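Local coordinates for protein ABC transporter (Caldanaerobius, PDB 4G68) that probably binds xylan-derived xylo-oligosaccharides as the extracellular solute-binding component of an ABC transporter and delivers them for uptake, at residues A[223-228]-A[415-420]; A[177-182]-A[338-343]; A[104-109]-A[121-126]; A[74-79]-A[377-382]. All blocks are in the same frame, centred on the assembly; numbering follows the deposited sequence.

How the interactions relate
Three linked xylose units tie the four contacts together. Interactions 1, 2 and 3 touch the sugar of chain D: interaction 1 grips two of its hydroxyls, interaction 2 reaches its ring oxygen, and interaction 3 adds a lysine. Trp225 NE1 in interaction 1 lies 2.8 Å from Asp104 OD2 in interaction 3, probably a hydrogen bond. Interactions 2 and 3 meet where Gln177 NE2 approaches Trp126 NE1 at 3.9 Å, and share a sheet through neighbouring strands 341-349 and 122-126. Interaction 4 lies at the alpha-xylose, the far end from the chain D sugar, its centre about 21 Å from that of interaction 1, but packs against interaction 2 through Leu381 CD1 and Ala178 CB, 3.7 Å apart.

Interaction 1 (A[223-228]-A[415-420]); sequences DEWPGM and AWDIYL. With XYP (beta-D-xylopyranose), chain D.
The backbones of Trp225 and Asp417 approach to 7.3 Å between their CA atoms, where the start of helix 225-239 meets the short helix 416-419 beside the xylose of chain D. No hydrogen bond joins the two segments directly, but Trp225 CB touches Asp417 OD2 at 3.2 Å. Asp417 holds the sugar with both carboxylate oxygens: OD1 accepts from O4 at 2.6 Å, and OD2 accepts from the neighbouring O3, also at 2.6 Å. The indole of Trp225 lies beneath the same ring, with sugar C3 standing 3.6 Å above its plane, toward the rim. Pro226 CD covers the opposite face of the indole, while NE1 is hydrogen-bonded to Asp104. An aromatic platform beside a carboxylate that accepts from two neighbouring hydroxyls is a familiar way of binding sugars, here in the ligand pocket of a solute-binding protein of the PBP clan. A leucine in place of Trp225 would probably strip the sugar of its flat support and leave Asp104 without the indole N-H. Behind the carboxylate, the selenomethionine at Met228 turns at chi3 (63°), which brings CE to 3.5 Å from Asp417 OD1 while SE rests near the aspartate CB. The same methyl packs on Ala415 CB at 3.9 Å. Ala415 is the N-cap of helix 416-419, and Ile418 CG1 lies 3.9 Å from sugar C4.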
# COMPACT_ATOMS: atom_id res chain seq x y z
N ASP A 223 7.09 -8.47 9.05
CA ASP A 223 6.78 -7.10 9.34
C ASP A 223 5.29 -6.80 9.53
O ASP A 223 4.90 -5.67 9.80
CB ASP A 223 7.45 -6.14 8.34
CG ASP A 223 8.93 -6.19 8.38
OD1 ASP A 223 9.54 -5.92 9.47
OD2 ASP A 223 9.52 -6.48 7.30
N GLU A 224 4.46 -7.86 9.44
CA GLU A 224 3.06 -7.88 9.86
C GLU A 224 2.07 -7.17 8.93
O GLU A 224 0.95 -7.70 8.68
CB GLU A 224 2.92 -7.36 11.29
CG GLU A 224 3.73 -8.24 12.29
CD GLU A 224 3.31 -8.02 13.75
OE1 GLU A 224 2.66 -7.00 14.07
OE2 GLU A 224 3.71 -8.90 14.60
N TRP A 225 2.45 -6.04 8.36
CA TRP A 225 1.52 -5.33 7.52
C TRP A 225 1.16 -6.09 6.19
O TRP A 225 0.05 -6.01 5.76
CB TRP A 225 2.01 -3.87 7.29
CG TRP A 225 3.22 -3.79 6.44
CD1 TRP A 225 4.57 -3.71 6.84
CD2 TRP A 225 3.23 -3.86 4.97
NE1 TRP A 225 5.40 -3.72 5.75
CE2 TRP A 225 4.63 -3.82 4.58
CE3 TRP A 225 2.21 -4.01 3.96
CZ2 TRP A 225 5.03 -3.84 3.22
CZ3 TRP A 225 2.65 -4.07 2.59
CH2 TRP A 225 4.05 -3.98 2.24
N PRO A 226 2.09 -6.90 5.63
CA PRO A 226 1.65 -7.58 4.37
C PRO A 226 0.55 -8.60 4.57
O PRO A 226 -0.39 -8.67 3.77
CB PRO A 226 2.92 -8.28 3.90
CG PRO A 226 4.06 -7.39 4.45
CD PRO A 226 3.55 -7.04 5.82
N GLY A 227 0.63 -9.35 5.65
CA GLY A 227 -0.44 -10.31 6.01
C GLY A 227 -1.72 -9.59 6.43
O GLY A 227 -2.82 -10.04 6.17
N MSE A 228 -1.60 -8.49 7.12
CA MSE A 228 -2.74 -7.67 7.47
C MSE A 228 -3.55 -7.26 6.27
O MSE A 228 -4.75 -7.18 6.43
CB MSE A 228 -2.24 -6.43 8.22
CG MSE A 228 -3.31 -5.61 8.86
SE MSE A 228 -2.58 -3.72 8.93
CE MSE A 228 -2.50 -3.57 6.93
N ALA A 415 -5.50 0.63 3.87
CA ALA A 415 -5.10 -0.46 4.80
C ALA A 415 -5.14 0.04 6.22
O ALA A 415 -4.88 1.22 6.47
CB ALA A 415 -3.72 -0.89 4.44
N TRP A 416 -5.51 -0.82 7.18
CA TRP A 416 -5.90 -0.32 8.44
C TRP A 416 -4.74 0.31 9.20
O TRP A 416 -4.96 1.12 10.10
CB TRP A 416 -6.52 -1.43 9.30
CG TRP A 416 -7.87 -1.89 8.79
CD1 TRP A 416 -8.44 -1.75 7.49
CD2 TRP A 416 -8.85 -2.64 9.56
NE1 TRP A 416 -9.66 -2.39 7.45
CE2 TRP A 416 -9.95 -2.95 8.66
CE3 TRP A 416 -8.89 -3.11 10.88
CZ2 TRP A 416 -11.09 -3.66 9.09
CZ3 TRP A 416 -10.02 -3.83 11.29
CH2 TRP A 416 -11.09 -4.09 10.42
N ASP A 417 -3.49 -0.09 8.91
CA ASP A 417 -2.34 0.52 9.63
C ASP A 417 -1.91 1.89 9.07
O ASP A 417 -0.99 2.50 9.65
CB ASP A 417 -1.13 -0.41 9.63
CG ASP A 417 -0.54 -0.62 8.20
OD1 ASP A 417 -1.24 -0.34 7.17
OD2 ASP A 417 0.66 -1.04 8.12
N ILE A 418 -2.60 2.37 8.02
CA ILE A 418 -2.46 3.74 7.55
C ILE A 418 -3.71 4.52 8.02
O ILE A 418 -3.69 5.72 8.12
CB ILE A 418 -2.52 3.79 5.97
CG1 ILE A 418 -1.41 3.06 5.35
CG2 ILE A 418 -2.61 5.22 5.42
CD1 ILE A 418 -1.43 3.16 3.81
N TYR A 419 -4.82 3.84 8.21
CA TYR A 419 -6.03 4.56 8.56
C TYR A 419 -6.01 4.78 10.06
O TYR A 419 -6.28 5.93 10.52
CB TYR A 419 -7.27 3.72 8.17
CG TYR A 419 -8.54 4.55 8.30
CD1 TYR A 419 -9.06 5.18 7.19
CD2 TYR A 419 -9.18 4.70 9.53
CE1 TYR A 419 -10.19 5.98 7.28
CE2 TYR A 419 -10.33 5.50 9.66
CZ TYR A 419 -10.83 6.10 8.51
OH TYR A 419 -11.95 6.93 8.57
N LEU A 420 -5.73 3.72 10.86
CA LEU A 420 -5.47 3.88 12.31
C LEU A 420 -4.11 4.59 12.55
O LEU A 420 -3.32 4.71 11.63
CB LEU A 420 -5.49 2.51 13.08
CG LEU A 420 -6.78 1.69 12.86
CD1 LEU A 420 -6.65 0.23 13.26
CD2 LEU A 420 -7.97 2.33 13.61
C1 XYP D . 3.04 0.38 2.69
C2 XYP D . 3.23 0.53 4.20
C3 XYP D . 2.15 -0.30 4.90
C4 XYP D . 0.73 0.01 4.34
C5 XYP D . 0.69 0.03 2.79
O2 XYP D . 4.55 0.13 4.54
O3 XYP D . 2.25 0.00 6.31
O4 XYP D . -0.25 -0.91 4.82
O5 XYP D . 1.76 0.82 2.28

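Interaction 2 (A[177-182]-A[338-343]); sequences QASVLY and EYIGGT. With XYP (beta-D-xylopyranose), chain D.
Gln177 and Gly342 form the close-knit part of this contact, an antiparallel hydrogen-bonded pair. Gln177 N donates to Gly342 O at 2.8 Å, nearly straight at 168°, and Gly342 N returns a bond to Gln177 O. Next to them the backbones press so closely that Gly341 CA sits 3.2 Å from Gln177 O in a CA-H...O contact. A CB on Gly341 would run into that oxygen and into Ala178 CA, and the backbone angles of both glycines would jam a side chain against the preceding carbonyl. One residue further on, Ser179 OG accepts from Ile340 N at 3.1 Å; with chi1 at 53° the hydroxyl sits between its own backbone N and carbonyl carbon, turned to segment 338-343. Strand 168-184 pairs with strands 298-300 and 321-324, whereas strand 341-349 also borders strand 122-126, so the pair joins two parts of the sheet and is consistent with the interlobe connection of a type II binding-protein fold. Beside Tyr339, whose ring meets Ala178 CB through CE2 at 3.7 Å, the contact is less direct. There a water spans the gap, donating to Gln177 O at 2.9 Å and accepting from Tyr339 OH, so the glutamine carbonyl serves both the strand partner and the solvent molecule. Past Ser179 the two segments part. The extended side chain of Gln177 leaves the strands for the pocket, where NE2 donates to ring oxygen O5 of the chain D xylose at 3.1 Å.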
# COMPACT_ATOMS: atom_id res chain seq x y z
N GLN A 177 -2.99 3.70 -3.82
CA GLN A 177 -2.78 2.28 -3.61
C GLN A 177 -4.07 1.51 -3.97
O GLN A 177 -5.17 2.07 -3.93
CB GLN A 177 -2.46 2.04 -2.11
CG GLN A 177 -1.05 2.58 -1.76
CD GLN A 177 -0.65 2.17 -0.35
OE1 GLN A 177 -1.44 1.55 0.39
NE2 GLN A 177 0.58 2.56 0.03
N ALA A 178 -3.94 0.24 -4.32
CA ALA A 178 -5.11 -0.60 -4.58
C ALA A 178 -4.66 -2.05 -4.32
O ALA A 178 -3.50 -2.43 -4.62
CB ALA A 178 -5.60 -0.45 -6.03
N SER A 179 -5.57 -2.85 -3.80
CA SER A 179 -5.30 -4.26 -3.46
C SER A 179 -5.42 -5.15 -4.72
O SER A 179 -6.42 -5.04 -5.47
CB SER A 179 -6.25 -4.71 -2.35
OG SER A 179 -7.63 -4.43 -2.70
N VAL A 180 -4.43 -6.00 -4.94
CA VAL A 180 -4.31 -6.76 -6.21
C VAL A 180 -4.02 -8.21 -5.80
O VAL A 180 -3.11 -8.47 -5.04
CB VAL A 180 -3.10 -6.25 -6.97
CG1 VAL A 180 -2.98 -7.03 -8.31
CG2 VAL A 180 -3.28 -4.72 -7.30
N LEU A 181 -4.80 -9.12 -6.33
CA LEU A 181 -4.42 -10.55 -6.37
C LEU A 181 -3.65 -10.83 -7.66
O LEU A 181 -4.18 -10.68 -8.78
CB LEU A 181 -5.67 -11.45 -6.26
CG LEU A 181 -5.39 -12.96 -6.41
CD1 LEU A 181 -4.47 -13.36 -5.29
CD2 LEU A 181 -6.73 -13.70 -6.34
N TYR A 182 -2.35 -11.12 -7.51
CA TYR A 182 -1.50 -11.42 -8.69
C TYR A 182 -1.46 -12.91 -8.94
O TYR A 182 -1.41 -13.72 -8.03
CB TYR A 182 -0.05 -10.97 -8.41
CG TYR A 182 0.10 -9.50 -8.09
CD1 TYR A 182 0.43 -8.58 -9.14
CD2 TYR A 182 0.00 -9.01 -6.78
CE1 TYR A 182 0.58 -7.24 -8.91
CE2 TYR A 182 0.19 -7.65 -6.54
CZ TYR A 182 0.47 -6.77 -7.58
OH TYR A 182 0.73 -5.40 -7.42
N GLU A 338 -15.24 -3.36 -4.25
CA GLU A 338 -14.57 -2.56 -3.22
C GLU A 338 -13.14 -2.96 -3.14
O GLU A 338 -12.80 -4.16 -3.29
CB GLU A 338 -15.28 -2.66 -1.82
CG GLU A 338 -16.77 -2.28 -1.85
CD GLU A 338 -17.53 -2.47 -0.50
OE1 GLU A 338 -17.32 -3.40 0.20
OE2 GLU A 338 -18.45 -1.69 -0.17
N TYR A 339 -12.25 -2.01 -2.89
CA TYR A 339 -10.85 -2.41 -2.66
C TYR A 339 -10.19 -1.74 -1.44
O TYR A 339 -10.64 -0.71 -0.94
CB TYR A 339 -10.01 -2.30 -3.95
CG TYR A 339 -9.83 -0.88 -4.41
CD1 TYR A 339 -10.80 -0.28 -5.27
CD2 TYR A 339 -8.74 -0.09 -3.96
CE1 TYR A 339 -10.62 1.03 -5.72
CE2 TYR A 339 -8.55 1.20 -4.44
CZ TYR A 339 -9.53 1.78 -5.26
OH TYR A 339 -9.37 3.08 -5.71
N ILE A 340 -9.08 -2.34 -0.98
CA ILE A 340 -8.20 -1.70 0.03
C ILE A 340 -7.23 -0.80 -0.74
O ILE A 340 -6.49 -1.25 -1.62
CB ILE A 340 -7.44 -2.78 0.80
CG1 ILE A 340 -8.42 -3.64 1.62
CG2 ILE A 340 -6.32 -2.16 1.73
CD1 ILE A 340 -9.11 -2.84 2.73
N GLY A 341 -7.28 0.49 -0.43
CA GLY A 341 -6.36 1.44 -1.00
C GLY A 341 -6.89 2.86 -0.86
O GLY A 341 -7.63 3.19 0.07
N GLY A 342 -6.54 3.68 -1.84
CA GLY A 342 -7.00 5.10 -1.89
C GLY A 342 -5.76 5.96 -2.16
O GLY A 342 -4.66 5.46 -2.34
N THR A 343 -5.95 7.28 -2.18
CA THR A 343 -4.79 8.15 -2.50
C THR A 343 -4.09 8.42 -1.22
O THR A 343 -4.54 9.24 -0.45
CB THR A 343 -5.24 9.47 -3.20
OG1 THR A 343 -5.89 9.09 -4.45
CG2 THR A 343 -3.98 10.29 -3.59
C1 XYP D . 3.04 0.38 2.69
C2 XYP D . 3.23 0.53 4.20
C3 XYP D . 2.15 -0.30 4.90
C4 XYP D . 0.73 0.01 4.34
C5 XYP D . 0.69 0.03 2.79
O2 XYP D . 4.55 0.13 4.54
O3 XYP D . 2.25 0.00 6.31
O4 XYP D . -0.25 -0.91 4.82
O5 XYP D . 1.76 0.82 2.28
O HOH W 1 -6.83 4.03 -5.32

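Interaction 3 (A[104-109]-A[121-126]). With XYP (beta-D-xylopyranose), chain D; XYP (beta-D-xylopyranose), chain B.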
# COMPACT_ATOMS: atom_id res chain seq x y z
N ASP A 104 9.90 -0.45 6.26
CA ASP A 104 9.52 -0.59 7.68
C ASP A 104 10.47 0.19 8.62
O ASP A 104 10.02 0.79 9.62
CB ASP A 104 9.35 -2.06 8.03
CG ASP A 104 8.03 -2.57 7.57
OD1 ASP A 104 7.00 -2.04 8.07
OD2 ASP A 104 8.04 -3.33 6.62
N ALA A 105 11.75 0.26 8.28
CA ALA A 105 12.68 1.11 9.11
C ALA A 105 12.38 2.61 8.92
O ALA A 105 12.63 3.43 9.80
CB ALA A 105 14.10 0.83 8.72
N TYR A 106 11.82 2.95 7.75
CA TYR A 106 11.50 4.37 7.47
C TYR A 106 10.38 4.85 8.35
O TYR A 106 10.42 5.96 8.85
CB TYR A 106 11.12 4.51 5.99
CG TYR A 106 10.75 5.92 5.64
CD1 TYR A 106 11.69 6.80 5.26
CD2 TYR A 106 9.41 6.38 5.65
CE1 TYR A 106 11.37 8.10 4.90
CE2 TYR A 106 9.09 7.71 5.36
CZ TYR A 106 10.08 8.55 4.92
OH TYR A 106 9.84 9.91 4.65
N LYS A 107 9.37 4.00 8.57
CA LYS A 107 8.32 4.39 9.54
C LYS A 107 8.91 4.78 10.88
O LYS A 107 8.56 5.83 11.45
CB LYS A 107 7.40 3.19 9.80
CG LYS A 107 6.74 2.75 8.51
CD LYS A 107 6.04 1.39 8.71
CE LYS A 107 5.46 1.02 7.36
NZ LYS A 107 4.90 -0.42 7.37
N THR A 108 9.84 3.93 11.38
CA THR A 108 10.49 4.27 12.65
C THR A 108 11.26 5.59 12.60
O THR A 108 11.14 6.44 13.50
CB THR A 108 11.43 3.12 13.07
OG1 THR A 108 10.67 1.92 13.14
CG2 THR A 108 12.09 3.41 14.43
N LYS A 109 12.02 5.74 11.53
CA LYS A 109 12.89 6.90 11.33
C LYS A 109 12.04 8.19 11.30
O LYS A 109 12.37 9.12 12.05
CB LYS A 109 13.66 6.79 10.04
CG LYS A 109 14.71 7.88 9.87
CD LYS A 109 15.51 7.65 8.60
CE LYS A 109 16.50 8.84 8.46
NZ LYS A 109 17.27 9.00 7.21
N ASP A 121 13.47 18.67 5.38
CA ASP A 121 12.62 19.63 4.69
C ASP A 121 11.41 18.99 4.03
O ASP A 121 10.28 19.50 4.17
CB ASP A 121 13.41 20.45 3.66
CG ASP A 121 14.47 21.25 4.30
OD1 ASP A 121 14.14 22.26 4.98
OD2 ASP A 121 15.65 20.92 4.10
N ILE A 122 11.64 17.86 3.38
CA ILE A 122 10.57 17.14 2.62
C ILE A 122 10.63 15.69 2.95
O ILE A 122 11.72 15.11 2.95
CB ILE A 122 10.78 17.23 1.12
CG1 ILE A 122 10.92 18.75 0.75
CG2 ILE A 122 9.60 16.56 0.35
CD1 ILE A 122 11.41 18.98 -0.67
N PHE A 123 9.49 15.06 3.22
CA PHE A 123 9.50 13.66 3.56
C PHE A 123 8.31 12.96 2.93
O PHE A 123 7.20 13.54 2.83
CB PHE A 123 9.54 13.44 5.14
CG PHE A 123 8.38 14.02 5.89
CD1 PHE A 123 7.24 13.21 6.16
CD2 PHE A 123 8.43 15.31 6.39
CE1 PHE A 123 6.17 13.74 6.89
CE2 PHE A 123 7.37 15.84 7.14
CZ PHE A 123 6.25 15.05 7.43
N GLN A 124 8.54 11.72 2.54
CA GLN A 124 7.49 10.86 2.04
C GLN A 124 6.66 10.37 3.23
O GLN A 124 7.19 10.23 4.32
CB GLN A 124 8.10 9.69 1.31
CG GLN A 124 7.13 8.70 0.70
CD GLN A 124 7.78 7.52 -0.00
OE1 GLN A 124 8.99 7.52 -0.21
NE2 GLN A 124 6.97 6.56 -0.47
N THR A 125 5.36 10.17 3.03
CA THR A 125 4.55 9.76 4.13
C THR A 125 3.35 9.01 3.56
O THR A 125 3.19 8.93 2.32
CB THR A 125 4.07 10.97 4.99
OG1 THR A 125 3.47 10.48 6.16
CG2 THR A 125 3.01 11.82 4.24
N TRP A 126 2.56 8.50 4.46
CA TRP A 126 1.26 7.93 4.15
C TRP A 126 0.21 8.84 4.70
O TRP A 126 0.20 9.16 5.88
CB TRP A 126 1.09 6.52 4.80
CG TRP A 126 2.05 5.52 4.13
CD1 TRP A 126 1.90 4.82 2.95
CD2 TRP A 126 3.36 5.18 4.61
NE1 TRP A 126 3.02 4.06 2.68
CE2 TRP A 126 3.91 4.20 3.68
CE3 TRP A 126 4.10 5.54 5.75
CZ2 TRP A 126 5.16 3.69 3.82
CZ3 TRP A 126 5.37 4.96 5.92
CH2 TRP A 126 5.86 4.02 4.98
C1 XYP D . 3.04 0.38 2.69
C2 XYP D . 3.23 0.53 4.20
C3 XYP D . 2.15 -0.30 4.90
C4 XYP D . 0.73 0.01 4.34
C5 XYP D . 0.69 0.03 2.79
O2 XYP D . 4.55 0.13 4.54
O3 XYP D . 2.25 0.00 6.31
O4 XYP D . -0.25 -0.91 4.82
O5 XYP D . 1.76 0.82 2.28
C1 XYP B . 6.46 0.90 -1.12
C2 XYP B . 5.24 1.78 -1.36
C3 XYP B . 4.71 2.16 0.05
C4 XYP B . 4.37 0.86 0.72
C5 XYP B . 5.61 -0.05 0.79
O2 XYP B . 5.70 2.97 -2.00
O3 XYP B . 3.49 2.89 -0.22
O4 XYP B . 3.96 1.20 2.05
O5 XYP B . 6.05 -0.30 -0.55
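Tyr106 reaches from helix 103-115 to strand 122-126 and donates its hydroxyl to the carbonyl oxygen of Gln124 at 2.7 Å. That oxygen lies in the plane of the phenol at its edge, and the C=O...donor angle of 123° brings the hydroxyl in well to one side of the carbonyl direction. With CG trans to the backbone N (chi1 179°), the tyrosine projects straight at the strand, and its OH also brushes Phe123 CB. One residue on, Lys107 crosses Trp126 at about a right angle, its CG 3.7 Å from CZ3 of the indole. The extended chain then carries NZ past the ring to the chain D xylose, where it donates to O3 and O2, each at 2.9 Å. One face of Trp126 meets this sugar toward its rim, C2 standing 3.3 Å above the plane. Its NE1 donates to O3 of the chain B xylose at 3.2 Å and only weakly to O4, so the tryptophan serves two consecutive sugars. Strands 95-100 and 122-126 flank strand 64-69 and are joined by this helix, a beta-alpha-beta crossover of the type II binding-protein fold. In the next shell, Asp104 OD1 holds the lysine ammonium by a salt bridge of 2.7 Å. Farther back, Phe130 meets Trp126 edge-to-face, and Gln124 OE1 accepts from Leu70 N.

Interaction 4 (A[74-79]-A[377-382]). With XYS (alpha-D-xylopyranose), chain C.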
# COMPACT_ATOMS: atom_id res chain seq x y z
N GLU A 74 15.37 -1.50 -6.98
CA GLU A 74 15.63 -1.09 -8.38
C GLU A 74 14.42 -1.51 -9.25
O GLU A 74 13.81 -2.53 -8.99
CB GLU A 74 16.93 -1.77 -8.90
CG GLU A 74 18.15 -1.31 -8.15
CD GLU A 74 18.57 0.14 -8.44
OE1 GLU A 74 17.89 0.89 -9.24
OE2 GLU A 74 19.59 0.58 -7.84
N PRO A 75 14.04 -0.72 -10.27
CA PRO A 75 14.75 0.46 -10.73
C PRO A 75 14.41 1.76 -10.02
O PRO A 75 14.98 2.82 -10.41
CB PRO A 75 14.34 0.56 -12.20
CG PRO A 75 12.91 0.02 -12.20
CD PRO A 75 12.95 -1.10 -11.19
N ALA A 76 13.51 1.75 -9.04
CA ALA A 76 13.07 3.01 -8.39
C ALA A 76 14.22 3.78 -7.79
O ALA A 76 14.31 4.98 -7.97
CB ALA A 76 11.95 2.79 -7.37
N LYS A 77 15.16 3.09 -7.12
CA LYS A 77 16.23 3.83 -6.46
C LYS A 77 17.00 4.68 -7.53
O LYS A 77 17.25 5.88 -7.30
CB LYS A 77 17.18 2.86 -5.73
CG LYS A 77 18.41 3.52 -5.07
CD LYS A 77 19.33 2.37 -4.58
CE LYS A 77 20.70 2.89 -4.19
NZ LYS A 77 20.66 3.99 -3.18
N THR A 78 17.26 4.07 -8.69
CA THR A 78 18.04 4.77 -9.73
C THR A 78 17.19 5.92 -10.31
O THR A 78 17.69 7.03 -10.58
CB THR A 78 18.38 3.80 -10.86
OG1 THR A 78 19.21 2.74 -10.36
CG2 THR A 78 19.12 4.54 -11.98
N LYS A 79 15.90 5.63 -10.51
CA LYS A 79 15.01 6.64 -11.09
C LYS A 79 14.81 7.84 -10.20
O LYS A 79 14.77 8.97 -10.71
CB LYS A 79 13.65 6.05 -11.41
CG LYS A 79 13.74 4.90 -12.36
CD LYS A 79 13.94 5.46 -13.72
CE LYS A 79 13.19 4.55 -14.61
NZ LYS A 79 13.59 5.04 -15.93
N ILE A 377 7.03 2.55 -14.08
CA ILE A 377 7.69 1.31 -13.63
C ILE A 377 6.82 0.37 -12.73
O ILE A 377 7.31 -0.67 -12.26
CB ILE A 377 9.05 1.55 -12.94
CG1 ILE A 377 8.91 2.39 -11.69
CG2 ILE A 377 10.05 2.19 -13.93
CD1 ILE A 377 10.22 2.54 -10.92
N ALA A 378 5.56 0.77 -12.49
CA ALA A 378 4.59 0.03 -11.71
C ALA A 378 4.94 -0.11 -10.23
O ALA A 378 4.52 -1.03 -9.57
CB ALA A 378 4.20 -1.35 -12.34
N THR A 379 5.61 0.89 -9.67
CA THR A 379 5.82 0.96 -8.23
C THR A 379 4.65 1.71 -7.56
O THR A 379 4.60 1.80 -6.35
CB THR A 379 7.12 1.74 -7.89
OG1 THR A 379 7.20 2.89 -8.69
CG2 THR A 379 8.36 0.88 -8.18
N GLY A 380 3.71 2.22 -8.35
CA GLY A 380 2.53 2.83 -7.72
C GLY A 380 1.51 3.21 -8.76
O GLY A 380 1.78 3.01 -9.94
N LEU A 381 0.32 3.66 -8.32
CA LEU A 381 -0.71 4.15 -9.25
C LEU A 381 -0.65 5.68 -9.16
O LEU A 381 -0.65 6.23 -8.11
CB LEU A 381 -2.09 3.57 -8.88
CG LEU A 381 -2.25 2.06 -9.18
CD1 LEU A 381 -3.45 1.53 -8.36
CD2 LEU A 381 -2.56 1.94 -10.67
N PRO A 382 -0.53 6.37 -10.30
CA PRO A 382 -0.24 7.81 -10.25
C PRO A 382 -1.46 8.60 -9.61
O PRO A 382 -2.66 8.20 -9.83
CB PRO A 382 -0.12 8.19 -11.75
CG PRO A 382 -0.87 7.13 -12.51
CD PRO A 382 -0.55 5.86 -11.70
C1 XYS C . 10.68 0.42 -4.16
C2 XYS C . 10.60 0.18 -2.63
C3 XYS C . 9.20 -0.20 -2.12
C4 XYS C . 8.12 0.66 -2.80
C5 XYS C . 8.26 0.56 -4.32
O1 XYS C . 11.74 -0.21 -4.81
O2 XYS C . 11.54 -0.66 -2.08
O3 XYS C . 9.22 -0.05 -0.74
O4 XYS C . 6.82 0.49 -2.29
O5 XYS C . 9.48 0.39 -4.86
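Just ahead of the place where Pro75 and Ala76 meet Ile377, Glu74 OE1 is gripped twice by Thr78, whose OG1 donates at 2.5 Å and whose backbone N donates at 3.3 Å. The two donors reach the oxygen from opposite faces of the carboxylate plane, drawing the glutamate over the first turn of helix 76-90. A cis peptide bond precedes Pro75, whose carbonyl oxygen accepts from Lys79 N within that turn. The contact across the segments is apolar and centres on Ile377. Its CD1 touches Ala76 CA at 3.8 Å and also packs against Pro75 CG. The other branch, CG2, lies 4.0 Å from Lys79 CE, where the lysine chain, bent at chi2 and chi3, slides past the isoleucine in the opposite direction. With CG1 between its backbone N and carbonyl carbon (chi1 62°), Ile377 spreads both branches over the start of the helix. In the binding-protein fold this joins the N-terminal end of helix 76-90 to the end of helix 356-377, where Ala378 turns away with positive phi before strand 381-382 runs antiparallel to strand 168-184. An alanine in place of Ile377 would probably open a gap beneath Pro75 and Ala76 and deprive Lys79 CE of its contact with CG2. Nearer the ligand, Thr379 CG2 meets Ala76 CB at 4.1 Å and lies 3.5 Å from O5 of the alpha-D-xylopyranose. Thr379 OG1 is instead hydrogen-bonded to Asp374, while Thr72 and Gly73 provide polar partners for this sugar.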